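Xyloglucan-specific endo-beta-1,4-glucanase BoGH5A (Bacteroides ovatus, PDB 3ZMR) hydrolyses internal beta-1,4-glucosidic linkages in the xyloglucan backbone with retention of anomeric configuration, releasing xyloglucan oligosaccharides. Local coordinates at residues S92-P97 / F288-R293; L255-T260 / G297-R302; H303-A308 / F332-Y337; V327-F332 / N386-V391. All coordinates share one frame; numbering follows the deposited sequence.

Interaction 1. Residues S92-P97 / F288-R293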
loop_
_atom_site.group_PDB
_atom_site.type_symbol
_atom_site.label_atom_id
_atom_site.label_comp_id
_atom_site.label_asym_id
_atom_site.label_seq_id
_atom_site.Cartn_x
_atom_site.Cartn_y
_atom_site.Cartn_z
ATOM N N SER A 92 25.865 -6.949 -0.018
ATOM C CA SER A 92 25.629 -6.313 -1.310
ATOM C C SER A 92 24.512 -5.286 -1.279
ATOM O O SER A 92 23.726 -5.212 -0.332
ATOM C CB SER A 92 25.430 -7.326 -2.429
ATOM O OG SER A 92 24.387 -8.195 -2.139
ATOM N N LEU A 93 24.503 -4.438 -2.308
ATOM C CA LEU A 93 23.425 -3.480 -2.519
ATOM C C LEU A 93 22.190 -4.206 -3.062
ATOM O O LEU A 93 22.274 -5.342 -3.542
ATOM C CB LEU A 93 23.870 -2.330 -3.438
ATOM C CG LEU A 93 24.469 -2.627 -4.802
ATOM C CD1 LEU A 93 23.433 -3.071 -5.808
ATOM C CD2 LEU A 93 25.151 -1.366 -5.307
ATOM N N TYR A 94 21.046 -3.534 -3.015
ATOM C CA TYR A 94 19.794 -4.134 -3.521
ATOM C C TYR A 94 19.824 -4.275 -5.057
ATOM O O TYR A 94 20.224 -3.344 -5.762
ATOM C CB TYR A 94 18.572 -3.294 -3.115
ATOM C CG TYR A 94 17.266 -3.627 -3.865
ATOM C CD1 TYR A 94 16.453 -4.598 -3.402
ATOM C CD2 TYR A 94 16.888 -2.958 -5.032
ATOM C CE1 TYR A 94 15.274 -4.923 -4.026
ATOM C CE2 TYR A 94 15.709 -3.268 -5.703
ATOM C CZ TYR A 94 14.894 -4.267 -5.191
ATOM O OH TYR A 94 13.710 -4.613 -5.826
ATOM N N SER A 95 19.389 -5.435 -5.546
ATOM C CA SER A 95 19.241 -5.692 -6.968
ATOM C C SER A 95 17.895 -6.357 -7.220
ATOM O O SER A 95 17.346 -7.058 -6.352
ATOM C CB SER A 95 20.396 -6.576 -7.475
ATOM O OG SER A 95 20.354 -7.862 -6.890
ATOM N N VAL A 96 17.408 -6.146 -8.440
ATOM C CA VAL A 96 16.112 -6.638 -8.894
ATOM C C VAL A 96 16.261 -8.045 -9.481
ATOM O O VAL A 96 17.318 -8.388 -9.982
ATOM C CB VAL A 96 15.456 -5.684 -9.966
ATOM C CG1 VAL A 96 15.336 -4.278 -9.406
ATOM C CG2 VAL A 96 16.223 -5.641 -11.298
ATOM N N PRO A 97 15.190 -8.873 -9.420
ATOM C CA PRO A 97 15.216 -10.161 -10.153
ATOM C C PRO A 97 15.533 -9.988 -11.630
ATOM O O PRO A 97 15.243 -8.952 -12.188
ATOM C CB PRO A 97 13.786 -10.699 -9.992
ATOM C CG PRO A 97 13.205 -9.957 -8.834
ATOM C CD PRO A 97 13.883 -8.627 -8.782
ATOM N N PHE A 288 5.969 -7.090 -4.897
ATOM C CA PHE A 288 5.401 -6.193 -5.879
ATOM C C PHE A 288 6.467 -5.218 -6.420
ATOM O O PHE A 288 6.613 -5.058 -7.610
ATOM C CB PHE A 288 4.230 -5.454 -5.231
ATOM C CG PHE A 288 3.829 -4.168 -5.928
ATOM C CD1 PHE A 288 3.300 -4.140 -7.219
ATOM C CD2 PHE A 288 3.995 -2.955 -5.263
ATOM C CE1 PHE A 288 2.948 -2.931 -7.821
ATOM C CE2 PHE A 288 3.622 -1.764 -5.850
ATOM C CZ PHE A 288 3.093 -1.749 -7.117
ATOM N N VAL A 289 7.205 -4.570 -5.536
ATOM C CA VAL A 289 8.232 -3.618 -5.978
ATOM C C VAL A 289 9.292 -4.333 -6.858
ATOM O O VAL A 289 9.641 -3.854 -7.940
ATOM C CB VAL A 289 8.881 -2.885 -4.782
ATOM C CG1 VAL A 289 10.101 -2.073 -5.202
ATOM C CG2 VAL A 289 7.850 -1.983 -4.132
ATOM N N ASN A 290 9.778 -5.468 -6.373
ATOM C CA ASN A 290 10.770 -6.265 -7.101
ATOM C C ASN A 290 10.308 -6.557 -8.528
ATOM O O ASN A 290 11.051 -6.414 -9.472
ATOM C CB ASN A 290 11.016 -7.610 -6.416
ATOM C CG ASN A 290 11.751 -7.499 -5.111
ATOM O OD1 ASN A 290 12.292 -6.439 -4.745
ATOM N ND2 ASN A 290 11.788 -8.634 -4.391
ATOM N N THR A 291 9.058 -7.011 -8.638
ATOM C CA THR A 291 8.485 -7.445 -9.901
ATOM C C THR A 291 8.382 -6.287 -10.907
ATOM O O THR A 291 8.778 -6.414 -12.048
ATOM C CB THR A 291 7.084 -8.085 -9.659
ATOM O OG1 THR A 291 7.195 -9.197 -8.747
ATOM C CG2 THR A 291 6.412 -8.524 -10.969
ATOM N N VAL A 292 7.863 -5.141 -10.442
ATOM C CA VAL A 292 7.724 -3.990 -11.332
ATOM C C VAL A 292 9.103 -3.513 -11.795
ATOM O O VAL A 292 9.336 -3.297 -12.986
ATOM C CB VAL A 292 6.937 -2.850 -10.655
ATOM C CG1 VAL A 292 6.925 -1.591 -11.523
ATOM C CG2 VAL A 292 5.512 -3.318 -10.339
ATOM N N ARG A 293 10.012 -3.365 -10.837
ATOM C CA ARG A 293 11.355 -2.837 -11.182
ATOM C C ARG A 293 12.128 -3.776 -12.128
ATOM O O ARG A 293 12.872 -3.307 -12.987
ATOM C CB ARG A 293 12.181 -2.549 -9.931
ATOM C CG ARG A 293 11.594 -1.481 -8.998
ATOM C CD ARG A 293 11.337 -0.113 -9.638
ATOM N NE ARG A 293 10.938 0.842 -8.602
ATOM C CZ ARG A 293 10.056 1.833 -8.741
ATOM N NH1 ARG A 293 9.435 2.015 -9.902
ATOM N NH2 ARG A 293 9.765 2.607 -7.716
#
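Y94, V96 and P97, in the linker that leaves the last strand (85-91) of the N-terminal beta-sandwich module, lie against N290 and R293 on helix 275-293 of the family 5 (beta/alpha)8 barrel, so the contact is part of the junction between the BACON module and the catalytic module. Its polar centre is a short hydrogen bond of 2.6 Å from Y94 OH to N290 OD1. The acceptor sits at the edge of the phenol, in its plane, while the hydroxyl reaches the amide oxygen at a C=O...O angle of 137° and 28° out of the carbonyl plane. With CG of Y94 anti to the backbone N (chi1 166°), the ring extends from the linker to the helix. N290 OD1 also accepts from Q286 NE2 one turn back, a second bond that fixes the amide. Replacing Y94 by a phenylalanine would probably leave N290 OD1 without its donor from the linker, the bond from Q286 remaining. Apolar contacts flank the bond: P97 CD lies 3.9 Å from N290 CB, and the pyrrolidine crosses the asparagine side chain at about a right angle. R293 turns its charged end away to a salt bridge with D325, presenting aliphatic carbon to the linker: V96 CG1 meets R293 CB at 3.6 Å.

Interaction 2. Residues L255-T260 / G297-R302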
loop_
_atom_site.group_PDB
_atom_site.type_symbol
_atom_site.label_atom_id
_atom_site.label_comp_id
_atom_site.label_asym_id
_atom_site.label_seq_id
_atom_site.Cartn_x
_atom_site.Cartn_y
_atom_site.Cartn_z
ATOM N N LEU A 255 0.616 7.457 -14.485
ATOM C CA LEU A 255 0.120 6.127 -14.118
ATOM C C LEU A 255 0.956 5.542 -12.995
ATOM O O LEU A 255 2.184 5.390 -13.136
ATOM C CB LEU A 255 0.090 5.151 -15.278
ATOM C CG LEU A 255 -0.411 3.725 -15.015
ATOM C CD1 LEU A 255 -1.877 3.717 -14.568
ATOM C CD2 LEU A 255 -0.254 2.849 -16.231
ATOM N N LEU A 256 0.297 5.249 -11.887
ATOM C CA LEU A 256 0.888 4.625 -10.696
ATOM C C LEU A 256 0.308 3.238 -10.496
ATOM O O LEU A 256 -0.854 2.975 -10.880
ATOM C CB LEU A 256 0.624 5.471 -9.436
ATOM C CG LEU A 256 1.229 6.896 -9.348
ATOM C CD1 LEU A 256 0.372 7.925 -10.053
ATOM C CD2 LEU A 256 1.410 7.304 -7.886
ATOM N N PHE A 257 1.130 2.347 -9.935
ATOM C CA PHE A 257 0.690 1.001 -9.579
ATOM C C PHE A 257 0.608 0.859 -8.068
ATOM O O PHE A 257 1.493 1.321 -7.356
ATOM C CB PHE A 257 1.636 -0.099 -10.084
ATOM C CG PHE A 257 1.931 -0.113 -11.569
ATOM C CD1 PHE A 257 1.064 0.368 -12.549
ATOM C CD2 PHE A 257 3.105 -0.729 -11.986
ATOM C CE1 PHE A 257 1.409 0.283 -13.875
ATOM C CE2 PHE A 257 3.426 -0.827 -13.313
ATOM C CZ PHE A 257 2.593 -0.309 -14.262
ATOM N N ALA A 258 -0.451 0.201 -7.600
ATOM C CA ALA A 258 -0.621 -0.117 -6.170
ATOM C C ALA A 258 -0.700 -1.632 -6.002
ATOM O O ALA A 258 -1.569 -2.266 -6.580
ATOM C CB ALA A 258 -1.882 0.533 -5.604
ATOM N N GLY A 259 0.211 -2.219 -5.210
ATOM C CA GLY A 259 0.455 -3.655 -5.328
ATOM C C GLY A 259 -0.679 -4.561 -4.832
ATOM O O GLY A 259 -0.925 -5.637 -5.393
ATOM N N THR A 260 -1.319 -4.111 -3.754
ATOM C CA THR A 260 -2.314 -4.898 -3.027
ATOM C C THR A 260 -3.427 -3.969 -2.535
ATOM O O THR A 260 -3.344 -2.761 -2.699
ATOM C CB THR A 260 -1.687 -5.650 -1.811
ATOM O OG1 THR A 260 -1.400 -4.714 -0.757
ATOM C CG2 THR A 260 -0.430 -6.423 -2.203
ATOM N N GLY A 297 12.522 -0.367 -18.242
ATOM C CA GLY A 297 11.879 0.710 -18.977
ATOM C C GLY A 297 11.408 1.810 -18.038
ATOM O O GLY A 297 12.062 2.144 -17.037
ATOM N N ARG A 298 10.260 2.397 -18.347
ATOM C CA ARG A 298 9.701 3.443 -17.480
ATOM C C ARG A 298 9.308 2.894 -16.095
ATOM O O ARG A 298 9.155 3.665 -15.137
ATOM C CB ARG A 298 8.501 4.079 -18.152
ATOM C CG ARG A 298 8.854 4.935 -19.367
ATOM C CD ARG A 298 7.571 5.408 -19.995
ATOM N NE ARG A 298 7.648 6.167 -21.237
ATOM C CZ ARG A 298 7.854 5.661 -22.435
ATOM N NH1 ARG A 298 8.174 4.376 -22.621
ATOM N NH2 ARG A 298 7.748 6.488 -23.489
ATOM N N ASN A 299 9.113 1.576 -15.999
ATOM C CA ASN A 299 8.791 0.949 -14.724
ATOM C C ASN A 299 9.945 1.009 -13.718
ATOM O O ASN A 299 9.765 0.812 -12.538
ATOM C CB ASN A 299 8.349 -0.495 -14.896
ATOM C CG ASN A 299 6.959 -0.619 -15.506
ATOM O OD1 ASN A 299 6.150 0.323 -15.514
ATOM N ND2 ASN A 299 6.673 -1.786 -15.998
ATOM N N HIS A 300 11.137 1.310 -14.192
ATOM C CA HIS A 300 12.267 1.589 -13.298
ATOM C C HIS A 300 12.000 2.817 -12.430
ATOM O O HIS A 300 12.375 2.843 -11.273
ATOM C CB HIS A 300 13.535 1.799 -14.135
ATOM C CG HIS A 300 14.775 2.060 -13.330
ATOM N ND1 HIS A 300 15.483 1.045 -12.745
ATOM C CD2 HIS A 300 15.407 3.209 -12.984
ATOM C CE1 HIS A 300 16.536 1.543 -12.116
ATOM N NE2 HIS A 300 16.508 2.854 -12.236
ATOM N N TYR A 301 11.298 3.795 -13.006
ATOM C CA TYR A 301 11.072 5.105 -12.408
ATOM C C TYR A 301 9.650 5.348 -11.889
ATOM O O TYR A 301 9.395 6.380 -11.248
ATOM C CB TYR A 301 11.366 6.186 -13.445
ATOM C CG TYR A 301 12.814 6.264 -13.881
ATOM C CD1 TYR A 301 13.806 6.769 -13.018
ATOM C CD2 TYR A 301 13.212 5.850 -15.146
ATOM C CE1 TYR A 301 15.134 6.889 -13.404
ATOM C CE2 TYR A 301 14.539 5.962 -15.533
ATOM C CZ TYR A 301 15.477 6.464 -14.650
ATOM O OH TYR A 301 16.782 6.569 -15.054
ATOM N N ARG A 302 8.719 4.447 -12.207
ATOM C CA ARG A 302 7.311 4.695 -11.917
ATOM C C ARG A 302 7.099 4.847 -10.431
ATOM O O ARG A 302 7.734 4.169 -9.618
ATOM C CB ARG A 302 6.485 3.549 -12.473
ATOM C CG ARG A 302 4.991 3.754 -12.402
ATOM C CD ARG A 302 4.124 2.697 -13.145
ATOM N NE ARG A 302 4.614 2.457 -14.494
ATOM C CZ ARG A 302 4.551 3.328 -15.506
ATOM N NH1 ARG A 302 3.914 4.510 -15.408
ATOM N NH2 ARG A 302 5.167 3.041 -16.650
#
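R302, in the loop between helix 275-293 and strand 304-307, lays its aliphatic chain over F257 on barrel strand 255-258, and its guanidinium reaches the backbone of the same strand. The tight part is a CH-pi contact: R302 CD stands 3.5 Å from the centroid of the F257 ring, only 8° off the normal. NE follows over the same face, 3.4 Å from F257 CZ, with the guanidinium and ring planes 38° apart rather than stacked. The chain is extended through chi2 and bends at chi3 (-48°), which turns NH1 back to L255 O, a 3.0 Å hydrogen bond lying in the guanidinium plane. From the side, NE and NH2 both grip one atom, N299 OD1, NE at 2.8 Å. N299 ND2 in turn bonds to T295 OG1 and A245 O, so a second shell sets the amide. The looser part is N299 against F257: OD1 is 3.7 Å from CE2, and the two side chains cross at about a right angle. The partly exposed R298, H300 and Y301 of this loop do not touch strand 255-258. Since R302 NH2 also bonds Y251 O, the buried positive charge is probably stabilised by several C=O dipoles, no carboxylate being among the partners named here.

Interaction 3. Residues H303-A308 / F332-Y337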
loop_
_atom_site.group_PDB
_atom_site.type_symbol
_atom_site.label_atom_id
_atom_site.label_comp_id
_atom_site.label_asym_id
_atom_site.label_seq_id
_atom_site.Cartn_x
_atom_site.Cartn_y
_atom_site.Cartn_z
ATOM N N HIS A 303 6.158 5.687 -10.062
ATOM C CA HIS A 303 5.797 5.818 -8.652
ATOM C C HIS A 303 4.898 4.671 -8.277
ATOM O O HIS A 303 3.899 4.384 -8.944
ATOM C CB HIS A 303 5.082 7.143 -8.412
ATOM C CG HIS A 303 5.942 8.341 -8.722
ATOM N ND1 HIS A 303 6.561 9.110 -7.750
ATOM C CD2 HIS A 303 6.281 8.889 -9.912
ATOM C CE1 HIS A 303 7.224 10.089 -8.339
ATOM N NE2 HIS A 303 7.085 9.960 -9.648
ATOM N N LEU A 304 5.312 3.965 -7.234
ATOM C CA LEU A 304 4.626 2.761 -6.746
ATOM C C LEU A 304 4.012 3.024 -5.376
ATOM O O LEU A 304 4.551 3.775 -4.570
ATOM C CB LEU A 304 5.586 1.569 -6.690
ATOM C CG LEU A 304 6.346 1.228 -7.981
ATOM C CD1 LEU A 304 7.214 0.007 -7.763
ATOM C CD2 LEU A 304 5.430 1.036 -9.172
ATOM N N ILE A 305 2.920 2.316 -5.097
ATOM C CA ILE A 305 2.142 2.527 -3.899
ATOM C C ILE A 305 2.019 1.187 -3.170
ATOM O O ILE A 305 1.524 0.201 -3.746
ATOM C CB ILE A 305 0.741 3.053 -4.210
ATOM C CG1 ILE A 305 0.776 4.319 -5.039
ATOM C CG2 ILE A 305 -0.051 3.260 -2.923
ATOM C CD1 ILE A 305 -0.521 4.602 -5.752
ATOM N N VAL A 306 2.501 1.134 -1.926
ATOM C CA VAL A 306 2.479 -0.051 -1.110
ATOM C C VAL A 306 1.601 0.179 0.112
ATOM O O VAL A 306 1.383 1.321 0.531
ATOM C CB VAL A 306 3.921 -0.505 -0.729
ATOM C CG1 VAL A 306 4.676 -0.952 -1.981
ATOM C CG2 VAL A 306 4.668 0.559 0.073
ATOM N N GLN A 307 1.038 -0.911 0.655
ATOM C CA GLN A 307 -0.039 -0.796 1.624
ATOM C C GLN A 307 0.357 -1.174 3.039
ATOM O O GLN A 307 1.158 -2.101 3.266
ATOM C CB GLN A 307 -1.188 -1.713 1.214
ATOM C CG GLN A 307 -1.908 -1.292 -0.057
ATOM C CD GLN A 307 -1.019 -1.334 -1.273
ATOM O OE1 GLN A 307 -0.336 -2.348 -1.552
ATOM N NE2 GLN A 307 -1.018 -0.248 -2.029
ATOM N N ALA A 308 -0.207 -0.448 3.989
ATOM C CA ALA A 308 -0.175 -0.883 5.390
ATOM C C ALA A 308 -0.995 -2.165 5.569
ATOM O O ALA A 308 -1.846 -2.491 4.737
ATOM C CB ALA A 308 -0.714 0.207 6.277
ATOM N N PHE A 332 5.051 5.488 -2.444
ATOM C CA PHE A 332 4.004 6.008 -1.545
ATOM C C PHE A 332 3.543 4.901 -0.583
ATOM O O PHE A 332 3.505 3.724 -0.976
ATOM C CB PHE A 332 2.715 6.336 -2.314
ATOM C CG PHE A 332 2.740 7.574 -3.173
ATOM C CD1 PHE A 332 3.416 7.625 -4.388
ATOM C CD2 PHE A 332 1.947 8.663 -2.818
ATOM C CE1 PHE A 332 3.357 8.771 -5.196
ATOM C CE2 PHE A 332 1.881 9.802 -3.602
ATOM C CZ PHE A 332 2.579 9.871 -4.802
ATOM N N LEU A 333 3.075 5.303 0.597
ATOM C CA LEU A 333 2.291 4.436 1.485
ATOM C C LEU A 333 0.804 4.682 1.229
ATOM O O LEU A 333 0.381 5.831 0.985
ATOM C CB LEU A 333 2.578 4.791 2.953
ATOM C CG LEU A 333 1.703 4.125 4.018
ATOM C CD1 LEU A 333 1.968 2.633 4.069
ATOM C CD2 LEU A 333 2.021 4.712 5.369
ATOM N N GLU A 334 0.007 3.606 1.317
ATOM C CA GLU A 334 -1.459 3.680 1.253
ATOM C C GLU A 334 -2.097 3.136 2.534
ATOM O O GLU A 334 -1.795 2.030 2.971
ATOM C CB GLU A 334 -1.997 2.899 0.053
ATOM C CG GLU A 334 -3.518 2.854 -0.036
ATOM C CD GLU A 334 -4.046 2.180 -1.272
ATOM O OE1 GLU A 334 -3.247 1.504 -1.996
ATOM O OE2 GLU A 334 -5.286 2.313 -1.521
ATOM N N CYS A 335 -3.017 3.938 3.079
ATOM C CA CYS A 335 -3.956 3.535 4.108
ATOM C C CYS A 335 -5.363 3.856 3.623
ATOM O O CYS A 335 -5.550 4.671 2.705
ATOM C CB CYS A 335 -3.718 4.280 5.420
ATOM S SG CYS A 335 -2.081 3.991 6.158
ATOM N N HIS A 336 -6.349 3.205 4.239
ATOM C CA HIS A 336 -7.744 3.548 4.047
ATOM C C HIS A 336 -8.267 4.086 5.359
ATOM O O HIS A 336 -7.703 3.804 6.413
ATOM C CB HIS A 336 -8.546 2.335 3.558
ATOM C CG HIS A 336 -8.103 1.790 2.240
ATOM N ND1 HIS A 336 -8.540 0.588 1.738
ATOM C CD2 HIS A 336 -7.271 2.306 1.306
ATOM C CE1 HIS A 336 -7.977 0.385 0.559
ATOM N NE2 HIS A 336 -7.191 1.406 0.285
ATOM N N TYR A 337 -9.367 4.830 5.312
ATOM C CA TYR A 337 -9.857 5.494 6.544
ATOM C C TYR A 337 -11.382 5.548 6.512
ATOM O O TYR A 337 -11.973 6.278 5.720
ATOM C CB TYR A 337 -9.281 6.908 6.708
ATOM C CG TYR A 337 -9.601 7.477 8.063
ATOM C CD1 TYR A 337 -8.951 7.026 9.208
ATOM C CD2 TYR A 337 -10.617 8.412 8.214
ATOM C CE1 TYR A 337 -9.292 7.516 10.452
ATOM C CE2 TYR A 337 -10.961 8.922 9.448
ATOM C CZ TYR A 337 -10.284 8.469 10.573
ATOM O OH TYR A 337 -10.612 8.956 11.819
#
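E334 OE2 is gripped by H336 NE2 and by a salt bridge from R172, while OE1 of the same carboxylate takes Q307 NE2 across the contact, where two neighbouring barrel strands, 304-307 and 331-337, run parallel. H336 NE2 donates to E334 OE2 at 2.8 Å, from above the carboxylate plane but within its own imidazole plane; Q307 NE2 donates to E334 OE1, also at 2.8 Å, on the anti side and 20° out of the carboxylate plane. The glutamate reaches these donors as an extended chain, CG anti to the backbone N (chi1 176°), whereas Q307 bends at chi2 to bring its amide alongside, the two flat groups 80° apart. OE1 of Q307 is taken up by T260 OG1, which fixes the amide's orientation.

Beneath this polar group the strands pair in parallel register, I305 with F332 and Q307 with E334. V306 uses both N and O, receiving E334 N on its carbonyl and donating to F332 O at 2.9 Å, and A308 N closes the ladder on E334 O. I305, Q307, F332 and E334 share the barrel interior, where I305 CG2 packs 3.6 Å from E334 CB. On the opposite face, turned to helix 313-319 of this beta-alpha-beta unit, A308 CB meets C335 SG at 4.0 Å.

H336 contacts the bound glucose, and its ND1 bonds to E262, the probable proton donor. E334 is thus a second-shell residue: by holding NE2 it probably helps orient the histidine toward the sugar and E262, and the adjacent R172 probably helps stabilise its buried negative charge.

Interaction 4. Residues V327-F332 / N386-V391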
loop_
_atom_site.group_PDB
_atom_site.type_symbol
_atom_site.label_atom_id
_atom_site.label_comp_id
_atom_site.label_asym_id
_atom_site.label_seq_id
_atom_site.Cartn_x
_atom_site.Cartn_y
_atom_site.Cartn_z
ATOM N N VAL A 327 15.553 2.675 -7.071
ATOM C CA VAL A 327 15.506 4.124 -7.278
ATOM C C VAL A 327 15.123 4.762 -5.957
ATOM O O VAL A 327 14.493 4.119 -5.110
ATOM C CB VAL A 327 14.527 4.565 -8.363
ATOM C CG1 VAL A 327 15.079 4.256 -9.743
ATOM C CG2 VAL A 327 13.147 3.959 -8.119
ATOM N N GLN A 328 15.541 6.013 -5.784
ATOM C CA GLN A 328 15.276 6.757 -4.559
ATOM C C GLN A 328 13.923 7.489 -4.656
ATOM O O GLN A 328 13.591 8.090 -5.689
ATOM C CB GLN A 328 16.383 7.777 -4.230
ATOM C CG GLN A 328 17.755 7.169 -3.960
ATOM C CD GLN A 328 18.763 8.159 -3.369
ATOM O OE1 GLN A 328 18.628 8.584 -2.219
ATOM N NE2 GLN A 328 19.785 8.497 -4.139
ATOM N N ASN A 329 13.154 7.379 -3.568
ATOM C CA ASN A 329 12.002 8.264 -3.313
ATOM C C ASN A 329 10.918 8.144 -4.416
ATOM O O ASN A 329 10.422 9.176 -4.941
ATOM C CB ASN A 329 12.450 9.733 -3.147
ATOM C CG ASN A 329 13.460 9.907 -2.048
ATOM O OD1 ASN A 329 14.496 10.542 -2.258
ATOM N ND2 ASN A 329 13.189 9.363 -0.903
ATOM N N ARG A 330 10.581 6.893 -4.768
ATOM C CA ARG A 330 9.523 6.635 -5.752
ATOM C C ARG A 330 8.460 5.673 -5.205
ATOM O O ARG A 330 7.816 4.933 -5.983
ATOM C CB ARG A 330 10.089 6.129 -7.077
ATOM C CG ARG A 330 10.950 7.131 -7.847
ATOM C CD ARG A 330 10.185 8.396 -8.214
ATOM N NE ARG A 330 10.917 9.277 -9.139
ATOM C CZ ARG A 330 11.885 10.121 -8.775
ATOM N NH1 ARG A 330 12.239 10.238 -7.490
ATOM N NH2 ARG A 330 12.472 10.875 -9.704
ATOM N N ILE A 331 8.266 5.709 -3.885
ATOM C CA ILE A 331 7.258 4.903 -3.193
ATOM C C ILE A 331 6.346 5.761 -2.308
ATOM O O ILE A 331 6.776 6.639 -1.550
ATOM C CB ILE A 331 7.882 3.768 -2.354
ATOM C CG1 ILE A 331 8.587 2.758 -3.298
ATOM C CG2 ILE A 331 6.800 3.035 -1.543
ATOM C CD1 ILE A 331 9.348 1.639 -2.656
ATOM N N PHE A 332 5.051 5.488 -2.444
ATOM C CA PHE A 332 4.004 6.008 -1.545
ATOM C C PHE A 332 3.543 4.901 -0.583
ATOM O O PHE A 332 3.505 3.724 -0.976
ATOM C CB PHE A 332 2.715 6.336 -2.314
ATOM C CG PHE A 332 2.740 7.574 -3.173
ATOM C CD1 PHE A 332 3.416 7.625 -4.388
ATOM C CD2 PHE A 332 1.947 8.663 -2.818
ATOM C CE1 PHE A 332 3.357 8.771 -5.196
ATOM C CE2 PHE A 332 1.881 9.802 -3.602
ATOM C CZ PHE A 332 2.579 9.871 -4.802
ATOM N N ASN A 386 7.230 13.235 7.375
ATOM C CA ASN A 386 8.516 13.812 7.820
ATOM C C ASN A 386 9.728 12.959 7.436
ATOM O O ASN A 386 10.854 13.465 7.361
ATOM C CB ASN A 386 8.507 14.071 9.314
ATOM C CG ASN A 386 7.625 15.245 9.706
ATOM O OD1 ASN A 386 7.444 16.185 8.926
ATOM N ND2 ASN A 386 7.074 15.195 10.922
ATOM N N ASN A 387 9.486 11.684 7.125
ATOM C CA ASN A 387 10.465 10.795 6.520
ATOM C C ASN A 387 10.463 10.821 4.999
ATOM O O ASN A 387 11.076 9.948 4.356
ATOM C CB ASN A 387 10.317 9.375 7.074
ATOM C CG ASN A 387 11.041 9.171 8.401
ATOM O OD1 ASN A 387 12.105 9.730 8.623
ATOM N ND2 ASN A 387 10.507 8.300 9.243
ATOM N N ASN A 388 9.789 11.828 4.413
ATOM C CA ASN A 388 9.741 12.000 2.954
ATOM C C ASN A 388 9.023 10.846 2.230
ATOM O O ASN A 388 9.286 10.591 1.059
ATOM C CB ASN A 388 11.155 12.224 2.369
ATOM C CG ASN A 388 11.159 12.929 1.033
ATOM O OD1 ASN A 388 10.293 13.745 0.709
ATOM N ND2 ASN A 388 12.175 12.612 0.231
ATOM N N VAL A 389 8.059 10.237 2.930
ATOM C CA VAL A 389 7.218 9.176 2.349
ATOM C C VAL A 389 5.791 9.702 2.284
ATOM O O VAL A 389 5.144 9.924 3.343
ATOM C CB VAL A 389 7.259 7.900 3.193
ATOM C CG1 VAL A 389 6.326 6.845 2.602
ATOM C CG2 VAL A 389 8.687 7.369 3.282
ATOM N N PRO A 390 5.294 9.963 1.051
ATOM C CA PRO A 390 3.925 10.458 0.939
ATOM C C PRO A 390 2.915 9.372 1.228
ATOM O O PRO A 390 3.233 8.168 1.177
ATOM C CB PRO A 390 3.861 10.929 -0.506
ATOM C CG PRO A 390 4.776 9.977 -1.244
ATOM C CD PRO A 390 5.904 9.740 -0.264
ATOM N N VAL A 391 1.705 9.817 1.548
ATOM C CA VAL A 391 0.629 8.912 1.958
ATOM C C VAL A 391 -0.630 9.239 1.174
ATOM O O VAL A 391 -1.086 10.376 1.160
ATOM C CB VAL A 391 0.337 8.990 3.473
ATOM C CG1 VAL A 391 -0.757 8.019 3.870
ATOM C CG2 VAL A 391 1.587 8.750 4.301
HETATM O O HOH W 1 10.927 8.325 0.376
HETATM O O HOH W 2 14.385 11.263 1.578
#
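F332 and P390 meet where two adjacent strands of the (beta/alpha)8 barrel, 331-337 and 391-396, begin, each coming out of a loop. The apolar part is a CH-pi contact: P390 CG lies 3.7 Å from the centroid of the F332 ring, 20° off its normal and displaced toward the rim, nearest CD2 at 3.5 Å. The pyrrolidine crosses the phenyl side chain at about a right angle, and S115 and S119 of helix 115-122 also touch the F332 side chain. Replacing F332 by an alanine would probably open a gap over P390 and deprive its CG of the ring face on which it rests.

Contacts to backbone carbonyls continue the join. P390 CD is 3.5 Å from I331 O, and F332 CA makes a CA-H...O contact of 3.6 Å with P390 O. V389 adds its CG1 branch at I331 O, a loose contact at 4.2 Å.

The outer, polar part runs through water. N388, at positive phi, is the C-prime residue of a Schellman motif that ends helix 382-386, and its side chain crosses that of N329 with the amide planes 61° apart. Two waters span them. The second accepts from N388 ND2 and, weakly, from N329 ND2. The first is held on both sides, accepting from N329 ND2 at 2.8 Å and donating to N388 O at 2.9 Å.

In the fold
From the N terminus, the chain passes through the sandwich module into residues 92-97, which meet helix 275-293 in interaction 1 and close a loop of 190 residues. Interaction 2 opens inside that span, at strand 255-258, and closes beyond it at 297-302, so the two cross; R293 NH1 joins them by probable hydrogen bonds to N299 O and R302 O. Interaction 3 follows in series, tying strand 304-307 to strand 331-337 with a short closure. Interaction 4 crosses it, opening before 332-337 and sharing F332, then reaching 386-391. Interactions 2, 3 and 4 thus follow successive strands round one barrel, while interaction 1 fastens the linker to a helix on the barrel's outside.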